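Local coordinates for protein putative thiol-disulfide oxidoreductase (Bacteroides vulgatus, PDB 4GRF) that probably exchanges thiols and disulfides as the thioredoxin-like domain of a longer oxidoreductase, and is captured here with glutathione bound, at residues A[80-84]-A[85-89]; A[41-44]-A[45-48]; A[133-136]-A[137-141]. All coordinates share one frame; numbering follows the deposited sequence. Where two conformers were deposited one is given.

Contact 1 (A[80-84]-A[85-89]); sequences AIEED and KSYWN. With SO4 (sulfate ion), chain E.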
ATOM      1  N   ALA A  80       9.426  -1.934 -12.230  1.00 21.00           N
ATOM      2  CA  ALA A  80       9.819  -1.443 -10.923  1.00 22.58           C
ATOM      3  C   ALA A  80       9.723  -2.567  -9.904  1.00 19.12           C
ATOM      4  O   ALA A  80      10.582  -2.716  -9.027  1.00 22.13           O
ATOM      5  CB  ALA A  80       8.947  -0.253 -10.507  1.00 23.08           C
ATOM      6  N   ILE A  81       8.660  -3.357  -9.996  1.00 18.26           N
ATOM      7  CA  ILE A  81       8.432  -4.417  -9.036  1.00 21.28           C
ATOM      8  C   ILE A  81       9.557  -5.453  -9.137  1.00 24.55           C
ATOM      9  O   ILE A  81      10.108  -5.899  -8.120  1.00 22.59           O
ATOM     10  CB  ILE A  81       7.064  -5.065  -9.251  1.00 18.38           C
ATOM     11  CG1 ILE A  81       5.977  -4.087  -8.824  1.00 19.45           C
ATOM     12  CG2 ILE A  81       6.961  -6.360  -8.480  1.00 24.45           C
ATOM     13  CD1 ILE A  81       4.569  -4.553  -9.123  1.00 18.16           C
ATOM     14  N   GLU A  82       9.941  -5.770 -10.367  1.00 27.08           N
ATOM     15  CA  GLU A  82      11.048  -6.699 -10.584  1.00 29.32           C
ATOM     16  C   GLU A  82      12.373  -6.130 -10.053  1.00 23.63           C
ATOM     17  O   GLU A  82      13.158  -6.860  -9.458  1.00 29.59           O
ATOM     18  CB  GLU A  82      11.184  -7.034 -12.074  1.00 26.00           C
ATOM     19  CG  GLU A  82      12.113  -8.216 -12.344  1.00 24.68           C
ATOM     20  CD  GLU A  82      13.588  -7.858 -12.283  1.00 34.42           C
ATOM     21  OE1 GLU A  82      13.950  -6.727 -12.667  1.00 31.05           O
ATOM     22  OE2 GLU A  82      14.392  -8.730 -11.876  1.00 34.11           O
ATOM     23  N   GLU A  83      12.641  -4.855 -10.319  1.00 24.62           N
ATOM     24  CA  GLU A  83      13.859  -4.200  -9.825  1.00 26.63           C
ATOM     25  C   GLU A  83      13.898  -4.154  -8.288  1.00 30.83           C
ATOM     26  O   GLU A  83      14.957  -4.322  -7.652  1.00 26.83           O
ATOM     27  CB  GLU A  83      13.967  -2.786 -10.397  1.00 22.95           C
ATOM     28  CG  GLU A  83      14.252  -2.757 -11.901  1.00 31.01           C
ATOM     29  CD  GLU A  83      14.133  -1.380 -12.525  1.00 47.43           C
ATOM     30  OE1 GLU A  83      13.527  -0.458 -11.924  1.00 38.93           O
ATOM     31  OE2 GLU A  83      14.637  -1.226 -13.653  1.00 44.58           O
ATOM     32  N   ASP A  84      12.732  -3.930  -7.684  1.00 23.13           N
ATOM     33  CA  ASP A  84      12.648  -3.771  -6.230  1.00 25.73           C
ATOM     34  C   ASP A  84      12.432  -5.075  -5.453  1.00 24.06           C
ATOM     35  O   ASP A  84      12.646  -5.118  -4.237  1.00 25.26           O
ATOM     36  CB  ASP A  84      11.505  -2.795  -5.883  1.00 24.32           C
ATOM     37  CG  ASP A  84      11.731  -1.386  -6.417  1.00 28.19           C
ATOM     38  OD1 ASP A  84      12.862  -1.052  -6.857  1.00 28.56           O
ATOM     39  OD2 ASP A  84      10.762  -0.580  -6.390  1.00 25.02           O
ATOM     40  N   LYS A  85      12.010  -6.127  -6.150  1.00 25.28           N
ATOM     41  CA  LYS A  85      11.630  -7.385  -5.525  0.50 26.70           C
ATOM     42  C   LYS A  85      10.507  -7.166  -4.516  1.00 24.60           C
ATOM     43  O   LYS A  85      10.492  -7.768  -3.445  1.00 25.73           O
ATOM     44  CB  LYS A  85      12.832  -8.028  -4.826  0.50 30.05           C
ATOM     45  CG  LYS A  85      13.963  -8.407  -5.770  0.50 45.93           C
ATOM     46  CD  LYS A  85      13.518  -9.446  -6.789  0.50 43.25           C
ATOM     47  CE  LYS A  85      14.639  -9.803  -7.753  0.50 48.66           C
ATOM     48  NZ  LYS A  85      14.234 -10.863  -8.716  0.50 39.99           N
ATOM     49  N   SER A  86       9.571  -6.292  -4.864  1.00 23.66           N
ATOM     50  CA  SER A  86       8.497  -5.928  -3.925  1.00 23.36           C
ATOM     51  C   SER A  86       7.276  -6.829  -4.090  1.00 25.12           C
ATOM     52  O   SER A  86       6.194  -6.378  -4.500  1.00 21.36           O
ATOM     53  CB  SER A  86       8.120  -4.463  -4.128  1.00 24.95           C
ATOM     54  OG  SER A  86       7.941  -4.154  -5.504  1.00 22.79           O
ATOM     55  N   TYR A  87       7.453  -8.110  -3.775  1.00 21.84           N
ATOM     56  CA  TYR A  87       6.462  -9.116  -4.114  1.00 23.72           C
ATOM     57  C   TYR A  87       5.430  -9.344  -3.014  1.00 28.40           C
ATOM     58  O   TYR A  87       5.171 -10.473  -2.614  1.00 30.77           O
ATOM     59  CB  TYR A  87       7.159 -10.445  -4.466  1.00 31.79           C
ATOM     60  CG  TYR A  87       8.091 -10.340  -5.661  1.00 32.56           C
ATOM     61  CD1 TYR A  87       7.612  -9.987  -6.912  1.00 39.20           C
ATOM     62  CD2 TYR A  87       9.448 -10.610  -5.534  1.00 40.86           C
ATOM     63  CE1 TYR A  87       8.465  -9.895  -8.005  1.00 35.91           C
ATOM     64  CE2 TYR A  87      10.307 -10.518  -6.620  1.00 40.31           C
ATOM     65  CZ  TYR A  87       9.807 -10.157  -7.851  1.00 40.44           C
ATOM     66  OH  TYR A  87      10.656 -10.066  -8.939  1.00 44.38           O
ATOM     67  N   TRP A  88       4.823  -8.274  -2.525  1.00 22.17           N
ATOM     68  CA  TRP A  88       3.647  -8.412  -1.695  1.00 19.06           C
ATOM     69  C   TRP A  88       2.425  -8.257  -2.610  1.00 22.63           C
ATOM     70  O   TRP A  88       2.542  -8.472  -3.811  1.00 23.63           O
ATOM     71  CB  TRP A  88       3.675  -7.392  -0.528  1.00 21.10           C
ATOM     72  CG  TRP A  88       4.103  -5.993  -0.932  1.00 20.25           C
ATOM     73  CD1 TRP A  88       3.327  -5.031  -1.533  1.00 22.02           C
ATOM     74  CD2 TRP A  88       5.411  -5.411  -0.770  1.00 20.01           C
ATOM     75  NE1 TRP A  88       4.082  -3.882  -1.740  1.00 20.99           N
ATOM     76  CE2 TRP A  88       5.354  -4.100  -1.272  1.00 20.26           C
ATOM     77  CE3 TRP A  88       6.611  -5.872  -0.218  1.00 23.83           C
ATOM     78  CZ2 TRP A  88       6.461  -3.247  -1.253  1.00 22.59           C
ATOM     79  CZ3 TRP A  88       7.721  -5.026  -0.230  1.00 24.25           C
ATOM     80  CH2 TRP A  88       7.624  -3.728  -0.721  1.00 20.46           C
ATOM     81  N   ASN A  89       1.258  -7.917  -2.079  1.00 21.56           N
ATOM     82  CA  ASN A  89       0.085  -7.775  -2.941  1.00 16.93           C
ATOM     83  C   ASN A  89       0.206  -6.452  -3.684  1.00 22.53           C
ATOM     84  O   ASN A  89       0.087  -5.399  -3.075  1.00 28.89           O
ATOM     85  CB  ASN A  89      -1.186  -7.777  -2.095  1.00 18.08           C
ATOM     86  CG  ASN A  89      -1.412  -9.105  -1.410  1.00 24.23           C
ATOM     87  OD1 ASN A  89      -1.775 -10.088  -2.061  1.00 25.03           O
ATOM     88  ND2 ASN A  89      -1.199  -9.149  -0.109  1.00 24.11           N
TER
HETATM   89  S   SO4 E 504      -0.563 -12.308   1.712  1.00 47.62           S
HETATM   90  O1  SO4 E 504      -0.936 -13.377   2.666  1.00 70.93           O
HETATM   91  O2  SO4 E 504       0.343 -11.347   2.400  1.00 36.26           O
HETATM   92  O3  SO4 E 504       0.134 -12.896   0.543  1.00 61.39           O
HETATM   93  O4  SO4 E 504      -1.803 -11.640   1.237  1.00 39.57           O
HETATM   94  O   HOH W   1       8.224  -1.383  -5.908  1.00 25.72           O
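Lys85 steps out of helix 74-84 with a positive phi of 58°, yet its backbone N still reaches Ile81 O at 2.7 Å, a weak, bent bond. Its side chain turns back over the last helical turn: CD and CE pass along Glu82 O, and in the modelled conformer NZ ends 3.8 Å from Glu82 OE2, at best a long and doubtful salt bridge between side chains lying side by side. Ser86 sends its N to the same Ile81 O, again weakly, so that one carbonyl receives both amides as the helix unwinds. Ser86 OG sits between its backbone N and carbonyl carbon (chi1 47°), which tucks it against Ile81 CA at 3.6 Å, and it shares a water with Asp84: the water donates to Asp84 OD2 at 2.7 Å and lies 2.8 Å from Ser86 OG. That carboxylate is also salt-bridged to Arg45, as is Glu83, which ties the helix end to residues 41-48. Tyr87 lays its ring back along the helix, CE1 meeting Ile81 CG2 at 3.9 Å and OH coming close to Glu82 CA. Trp88 receives Ser86 O over the centre of one ring face and also packs on Leu51 and Tyr55 of helix 48-58. Asn89 opens the next strand, its ND2 giving a nearly straight bond (173°) to O4 of a sulfate, probably from the crystallisation liquor. Successive inverse gamma turns centred on Ser86 and Tyr87 close the beta-alpha-beta crossover from strand 63-69 to edge strand 89-92, an insertion into the thioredoxin fold as in TlpA-like and AhpC/TSA proteins.

Contact 2 (A[41-44]-A[45-48]); sequences CSWC and RKET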
ATOM      1  N   CYS A  41       8.556   7.452  -8.645  1.00 21.99           N
ATOM      2  CA  CYS A  41       8.661   8.063  -7.325  1.00 20.25           C
ATOM      3  C   CYS A  41       9.853   7.463  -6.584  1.00 20.11           C
ATOM      4  O   CYS A  41       9.771   6.347  -6.027  1.00 22.22           O
ATOM      5  CB  CYS A  41       7.361   7.812  -6.562  1.00 19.25           C
ATOM      6  SG  CYS A  41       7.414   8.302  -4.835  1.00 19.10           S
ATOM      7  N   SER A  42      10.976   8.182  -6.576  1.00 20.21           N
ATOM      8  CA  SER A  42      12.231   7.668  -6.018  0.50 20.51           C
ATOM      9  C   SER A  42      12.098   7.284  -4.552  1.00 19.19           C
ATOM     10  O   SER A  42      12.498   6.213  -4.126  1.00 20.45           O
ATOM     11  CB  SER A  42      13.330   8.721  -6.129  0.50 27.09           C
ATOM     12  OG  SER A  42      13.899   8.720  -7.415  0.50 27.51           O
ATOM     13  N   TRP A  43      11.537   8.188  -3.776  1.00 18.91           N
ATOM     14  CA  TRP A  43      11.409   7.958  -2.361  1.00 19.93           C
ATOM     15  C   TRP A  43      10.511   6.757  -2.077  1.00 19.19           C
ATOM     16  O   TRP A  43      10.747   6.015  -1.127  1.00 19.94           O
ATOM     17  CB  TRP A  43      10.827   9.194  -1.681  1.00 26.85           C
ATOM     18  CG  TRP A  43      11.442   9.312  -0.430  1.00 34.73           C
ATOM     19  CD1 TRP A  43      10.969   8.880   0.776  1.00 58.93           C
ATOM     20  CD2 TRP A  43      12.767   9.777  -0.211  1.00 64.68           C
ATOM     21  NE1 TRP A  43      11.914   9.109   1.750  1.00105.68           N
ATOM     22  CE2 TRP A  43      13.029   9.657   1.166  1.00101.69           C
ATOM     23  CE3 TRP A  43      13.751  10.318  -1.045  1.00 51.41           C
ATOM     24  CZ2 TRP A  43      14.237  10.057   1.729  1.00 86.40           C
ATOM     25  CZ3 TRP A  43      14.944  10.710  -0.488  1.00 63.76           C
ATOM     26  CH2 TRP A  43      15.181  10.577   0.888  1.00 71.97           C
ATOM     27  N   CYS A  44       9.484   6.572  -2.894  1.00 20.76           N
ATOM     28  CA  CYS A  44       8.626   5.367  -2.775  1.00 22.25           C
ATOM     29  C   CYS A  44       9.470   4.094  -2.907  1.00 22.44           C
ATOM     30  O   CYS A  44       9.355   3.156  -2.112  1.00 23.33           O
ATOM     31  CB  CYS A  44       7.535   5.360  -3.870  1.00 24.08           C
ATOM     32  SG  CYS A  44       6.380   6.771  -3.890  1.00 24.22           S
ATOM     33  N   ARG A  45      10.345   4.074  -3.903  1.00 21.82           N
ATOM     34  CA  ARG A  45      11.131   2.903  -4.200  1.00 21.47           C
ATOM     35  C   ARG A  45      12.109   2.671  -3.056  1.00 22.70           C
ATOM     36  O   ARG A  45      12.403   1.527  -2.691  1.00 23.80           O
ATOM     37  CB  ARG A  45      11.924   3.103  -5.494  1.00 27.50           C
ATOM     38  CG  ARG A  45      11.125   3.681  -6.659  1.00 41.52           C
ATOM     39  CD  ARG A  45      10.285   2.644  -7.399  1.00 33.24           C
ATOM     40  NE  ARG A  45      11.094   1.514  -7.874  1.00 27.86           N
ATOM     41  CZ  ARG A  45      11.653   1.419  -9.081  1.00 24.95           C
ATOM     42  NH1 ARG A  45      11.483   2.348  -9.993  1.00 24.99           N
ATOM     43  NH2 ARG A  45      12.386   0.369  -9.375  1.00 27.09           N
ATOM     44  N   LYS A  46      12.637   3.761  -2.500  1.00 20.22           N
ATOM     45  CA  LYS A  46      13.612   3.650  -1.412  1.00 21.53           C
ATOM     46  C   LYS A  46      13.024   3.108  -0.119  1.00 19.65           C
ATOM     47  O   LYS A  46      13.764   2.721   0.784  1.00 20.38           O
ATOM     48  CB  LYS A  46      14.298   4.985  -1.143  1.00 25.92           C
ATOM     49  CG  LYS A  46      15.278   5.385  -2.232  1.00 24.54           C
ATOM     50  CD  LYS A  46      15.807   6.795  -2.029  1.00 34.70           C
ATOM     51  CE  LYS A  46      16.829   6.818  -0.905  1.00 49.00           C
ATOM     52  NZ  LYS A  46      17.597   8.092  -0.859  1.00 66.71           N
ATOM     53  N   GLU A  47      11.706   3.040  -0.013  1.00 19.80           N
ATOM     54  CA  GLU A  47      11.095   2.477   1.181  1.00 20.15           C
ATOM     55  C   GLU A  47      11.062   0.929   1.133  1.00 19.78           C
ATOM     56  O   GLU A  47      10.748   0.265   2.126  1.00 19.35           O
ATOM     57  CB  GLU A  47       9.657   2.999   1.339  1.00 20.44           C
ATOM     58  CG  GLU A  47       9.539   4.477   1.667  1.00 20.68           C
ATOM     59  CD  GLU A  47      10.240   4.849   2.954  1.00 28.69           C
ATOM     60  OE1 GLU A  47      10.165   4.060   3.919  1.00 32.63           O
ATOM     61  OE2 GLU A  47      10.845   5.934   3.002  1.00 51.09           O
ATOM     62  N   THR A  48      11.366   0.375  -0.028  1.00 16.92           N
ATOM     63  CA  THR A  48      11.269  -1.067  -0.282  1.00 18.40           C
ATOM     64  C   THR A  48      11.903  -1.951   0.818  1.00 16.27           C
ATOM     65  O   THR A  48      11.249  -2.858   1.326  1.00 18.15           O
ATOM     66  CB  THR A  48      11.822  -1.412  -1.678  1.00 23.59           C
ATOM     67  OG1 THR A  48      10.974  -0.821  -2.662  1.00 22.74           O
ATOM     68  CG2 THR A  48      11.817  -2.923  -1.902  1.00 27.80           C
TER
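Cys41 O takes the first helical bond of this turn from Arg45 N, 3.2 Å away, and Arg45 CG presses on the same oxygen at 3.1 Å. This is the close-packed side. Cys41 and Cys44 are joined by a disulfide, SG to SG 2.1 Å, the CxxC arrangement of thioredoxins with the first cysteine at the N-cap. Lys46 N binds Ser42 O at 2.9 Å. At the next residue the pattern shifts: Glu47 N makes its better bond to Cys44 O at 3.2 Å, coming from above the carbonyl plane, and only a weak one to Trp43 O. Thr48 OG1 and N then both reach Arg45 O, from the same face of its plane, the hydroxyl at 2.7 Å. The solvent side, made by Trp43 and Lys46, is looser. Trp43 spreads its indole outward; Lys46 CD lies over one ring face, offset toward the rim, and a bend at chi3 (75°) brings NZ to 3.7 Å from CZ3. Glu47, itself buried, reaches from the packed side to the indole, OE2 standing 3.6 Å from NE1 with the carboxylate and ring planes 39° apart, while OE1 accepts from Gly129 N. Were Glu47 cut back to an alanine, Gly129 N would probably lose this acceptor and the indole its neighbour at the NE1 end. The guanidinium of Arg45 leads away from this turn, to helix 74-84 and to Ala39 O. The short helix 42-46 thus follows strand 31-37, leads, after a break in the helical bonding, into helix 48-58, and lies against Pro111, just before strand 112-116.

Contact 3 (A[133-136]-A[137-141]); sequences YNTV and EKFVN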
ATOM      1  N   TYR A 133       8.252  -0.061  10.354  1.00 21.99           N
ATOM      2  CA  TYR A 133       8.375  -1.306  11.095  1.00 23.47           C
ATOM      3  C   TYR A 133       7.857  -1.158  12.533  1.00 20.59           C
ATOM      4  O   TYR A 133       7.056  -1.970  13.016  1.00 21.78           O
ATOM      5  CB  TYR A 133       9.848  -1.728  11.126  1.00 23.87           C
ATOM      6  CG  TYR A 133      10.070  -3.063  11.770  1.00 21.49           C
ATOM      7  CD1 TYR A 133      10.155  -3.173  13.161  1.00 29.44           C
ATOM      8  CD2 TYR A 133      10.190  -4.213  11.012  1.00 26.13           C
ATOM      9  CE1 TYR A 133      10.347  -4.389  13.765  1.00 27.09           C
ATOM     10  CE2 TYR A 133      10.390  -5.441  11.609  1.00 27.17           C
ATOM     11  CZ  TYR A 133      10.471  -5.521  12.978  1.00 33.07           C
ATOM     12  OH  TYR A 133      10.673  -6.733  13.568  1.00 33.30           O
ATOM     13  N   ASN A 134       8.334  -0.142  13.234  1.00 21.29           N
ATOM     14  CA  ASN A 134       7.967   0.020  14.647  1.00 22.82           C
ATOM     15  C   ASN A 134       6.473   0.244  14.830  1.00 23.96           C
ATOM     16  O   ASN A 134       5.885  -0.277  15.776  1.00 23.19           O
ATOM     17  CB  ASN A 134       8.773   1.140  15.302  1.00 27.13           C
ATOM     18  CG  ASN A 134      10.267   0.885  15.228  1.00 32.32           C
ATOM     19  OD1 ASN A 134      10.712  -0.259  15.069  1.00 30.91           O
ATOM     20  ND2 ASN A 134      11.044   1.947  15.312  1.00 37.18           N
ATOM     21  N   THR A 135       5.846   0.965  13.899  1.00 21.54           N
ATOM     22  CA  THR A 135       4.413   1.214  13.983  1.00 21.40           C
ATOM     23  C   THR A 135       3.619  -0.058  13.743  1.00 22.01           C
ATOM     24  O   THR A 135       2.670  -0.370  14.480  1.00 21.42           O
ATOM     25  CB  THR A 135       3.965   2.326  13.004  1.00 23.16           C
ATOM     26  OG1 THR A 135       4.621   3.544  13.361  1.00 25.84           O
ATOM     27  CG2 THR A 135       2.449   2.529  13.073  1.00 23.40           C
ATOM     28  N   VAL A 136       4.019  -0.845  12.747  1.00 19.90           N
ATOM     29  CA  VAL A 136       3.324  -2.086  12.503  1.00 20.30           C
ATOM     30  C   VAL A 136       3.493  -3.019  13.695  1.00 26.48           C
ATOM     31  O   VAL A 136       2.549  -3.676  14.112  1.00 21.83           O
ATOM     32  CB  VAL A 136       3.798  -2.771  11.199  1.00 20.56           C
ATOM     33  CG1 VAL A 136       3.236  -4.173  11.086  1.00 21.42           C
ATOM     34  CG2 VAL A 136       3.393  -1.917   9.997  1.00 21.90           C
ATOM     35  N   GLU A 137       4.697  -3.082  14.246  1.00 23.93           N
ATOM     36  CA  GLU A 137       4.955  -3.949  15.399  1.00 22.79           C
ATOM     37  C   GLU A 137       4.001  -3.619  16.552  1.00 21.09           C
ATOM     38  O   GLU A 137       3.399  -4.515  17.168  1.00 23.43           O
ATOM     39  CB  GLU A 137       6.395  -3.759  15.855  1.00 25.83           C
ATOM     40  CG  GLU A 137       6.814  -4.671  16.991  1.00 30.81           C
ATOM     41  CD  GLU A 137       8.274  -4.469  17.351  1.00 34.86           C
ATOM     42  OE1 GLU A 137       8.787  -3.352  17.142  1.00 40.38           O
ATOM     43  OE2 GLU A 137       8.902  -5.422  17.830  1.00 50.86           O
ATOM     44  N   LYS A 138       3.874  -2.327  16.818  1.00 21.80           N
ATOM     45  CA  LYS A 138       2.995  -1.813  17.863  1.00 24.14           C
ATOM     46  C   LYS A 138       1.549  -2.278  17.733  1.00 29.10           C
ATOM     47  O   LYS A 138       0.918  -2.662  18.716  1.00 26.09           O
ATOM     48  CB  LYS A 138       3.071  -0.285  17.870  1.00 27.48           C
ATOM     49  CG  LYS A 138       2.021   0.435  18.698  1.00 51.09           C
ATOM     50  CD  LYS A 138       2.117   1.942  18.463  1.00 62.86           C
ATOM     51  CE  LYS A 138       1.218   2.743  19.397  1.00 80.75           C
ATOM     52  NZ  LYS A 138      -0.233   2.489  19.175  1.00 69.39           N
ATOM     53  N   PHE A 139       1.022  -2.273  16.516  1.00 20.15           N
ATOM     54  CA  PHE A 139      -0.373  -2.625  16.303  1.00 22.55           C
ATOM     55  C   PHE A 139      -0.556  -4.133  16.179  1.00 23.94           C
ATOM     56  O   PHE A 139      -1.519  -4.692  16.676  1.00 22.75           O
ATOM     57  CB  PHE A 139      -0.921  -1.916  15.054  1.00 20.37           C
ATOM     58  CG  PHE A 139      -1.307  -0.495  15.290  1.00 21.52           C
ATOM     59  CD1 PHE A 139      -2.566  -0.188  15.788  1.00 22.07           C
ATOM     60  CD2 PHE A 139      -0.439   0.531  15.001  1.00 18.84           C
ATOM     61  CE1 PHE A 139      -2.933   1.125  16.015  1.00 22.57           C
ATOM     62  CE2 PHE A 139      -0.800   1.850  15.224  1.00 26.19           C
ATOM     63  CZ  PHE A 139      -2.056   2.146  15.720  1.00 26.02           C
ATOM     64  N   VAL A 140       0.363  -4.802  15.500  1.00 20.43           N
ATOM     65  CA  VAL A 140       0.209  -6.230  15.267  1.00 22.32           C
ATOM     66  C   VAL A 140       0.585  -7.033  16.517  1.00 25.84           C
ATOM     67  O   VAL A 140      -0.118  -7.967  16.869  1.00 26.72           O
ATOM     68  CB  VAL A 140       1.008  -6.686  14.022  1.00 19.40           C
ATOM     69  CG1 VAL A 140       1.005  -8.201  13.867  1.00 29.42           C
ATOM     70  CG2 VAL A 140       0.418  -6.019  12.787  1.00 28.00           C
ATOM     71  N   ASN A 141       1.679  -6.666  17.187  1.00 26.23           N
ATOM     72  CA  ASN A 141       2.081  -7.339  18.428  1.00 33.45           C
ATOM     73  C   ASN A 141       1.538  -6.583  19.625  1.00 45.37           C
ATOM     74  O   ASN A 141       1.989  -5.484  19.911  1.00 56.37           O
ATOM     75  CB  ASN A 141       3.606  -7.424  18.561  1.00 46.81           C
ATOM     76  CG  ASN A 141       4.196  -8.614  17.824  1.00 51.72           C
ATOM     77  OD1 ASN A 141       3.488  -9.549  17.459  1.00 63.68           O
ATOM     78  ND2 ASN A 141       5.510  -8.587  17.616  1.00 63.37           N
TER
HETATM   79  O   HOH W   2       7.296  -0.942  18.100  1.00 39.63           O
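The last two turns of the C-terminal helix 129-140 supply this contact, whose flanks meet helix 48-58, strand 31-37 and strand 122-124. Tyr133 and Glu137 meet on one flank. Tyr133 O accepts from Glu137 N at 2.9 Å, and the extended glutamate, with CG anti to the backbone N (chi1 -176°), carries its carboxylate back up the helix until OE1 stands 3.9 Å from Tyr133 CE1. Ring and carboxylate planes are 75° apart there. The same OE1 of Glu137 receives a water at 3.0 Å, and that water also donates to Asn134 O, which takes the regular helical bond from Lys138 N as well; one carbonyl thus serves both the backbone and the solvent bridge to the acid. Thr135 and Phe139 run side by side. Thr135 CG2 touches Phe139 CE2 at 4.0 Å, and Thr135 O sits at the edge of the phenyl ring, in its plane, 3.3 Å from Phe139 CD2, while accepting from Phe139 N. Thr135 OG1 turns from the ring to bond with Asp131 O. On the flank facing the sheet, Val136, which is buried, and Val140 lie side by side, CG1 of the first 3.8 Å from CG2 of the second, and Val140 N bonds to Val136 O at 2.8 Å. Beneath them are Leu33 and Tyr31 of strand 31-37, whereas Phe139 reaches Val123 of strand 122-124 and Tyr133 packs its ring on Phe58 of helix 48-58. An amphipathic closing helix of this kind, laid on a face of the central sheet beside helix 48-58, is a standard element of the thioredoxin fold.

Along the chain the order is contact 2, contact 1, contact 3, one closing before the next opens. Contacts 1 and 2 have centres 11 Å apart and touch: through the Arg45 salt bridges the disulfide-bearing helix 42-46 is braced on the end of the inserted helix 74-84. Contact 3 stands apart, its centre 22 Å from that of contact 1 and 21 Å from that of contact 2, with nearest atoms about 11 and 8 Å away; it closes the fold elsewhere, at the C-terminal end. Helix 48-58 nevertheless serves all three, starting at contact 2 and packing against side chains of contacts 1 and 3 beside the central mixed sheet.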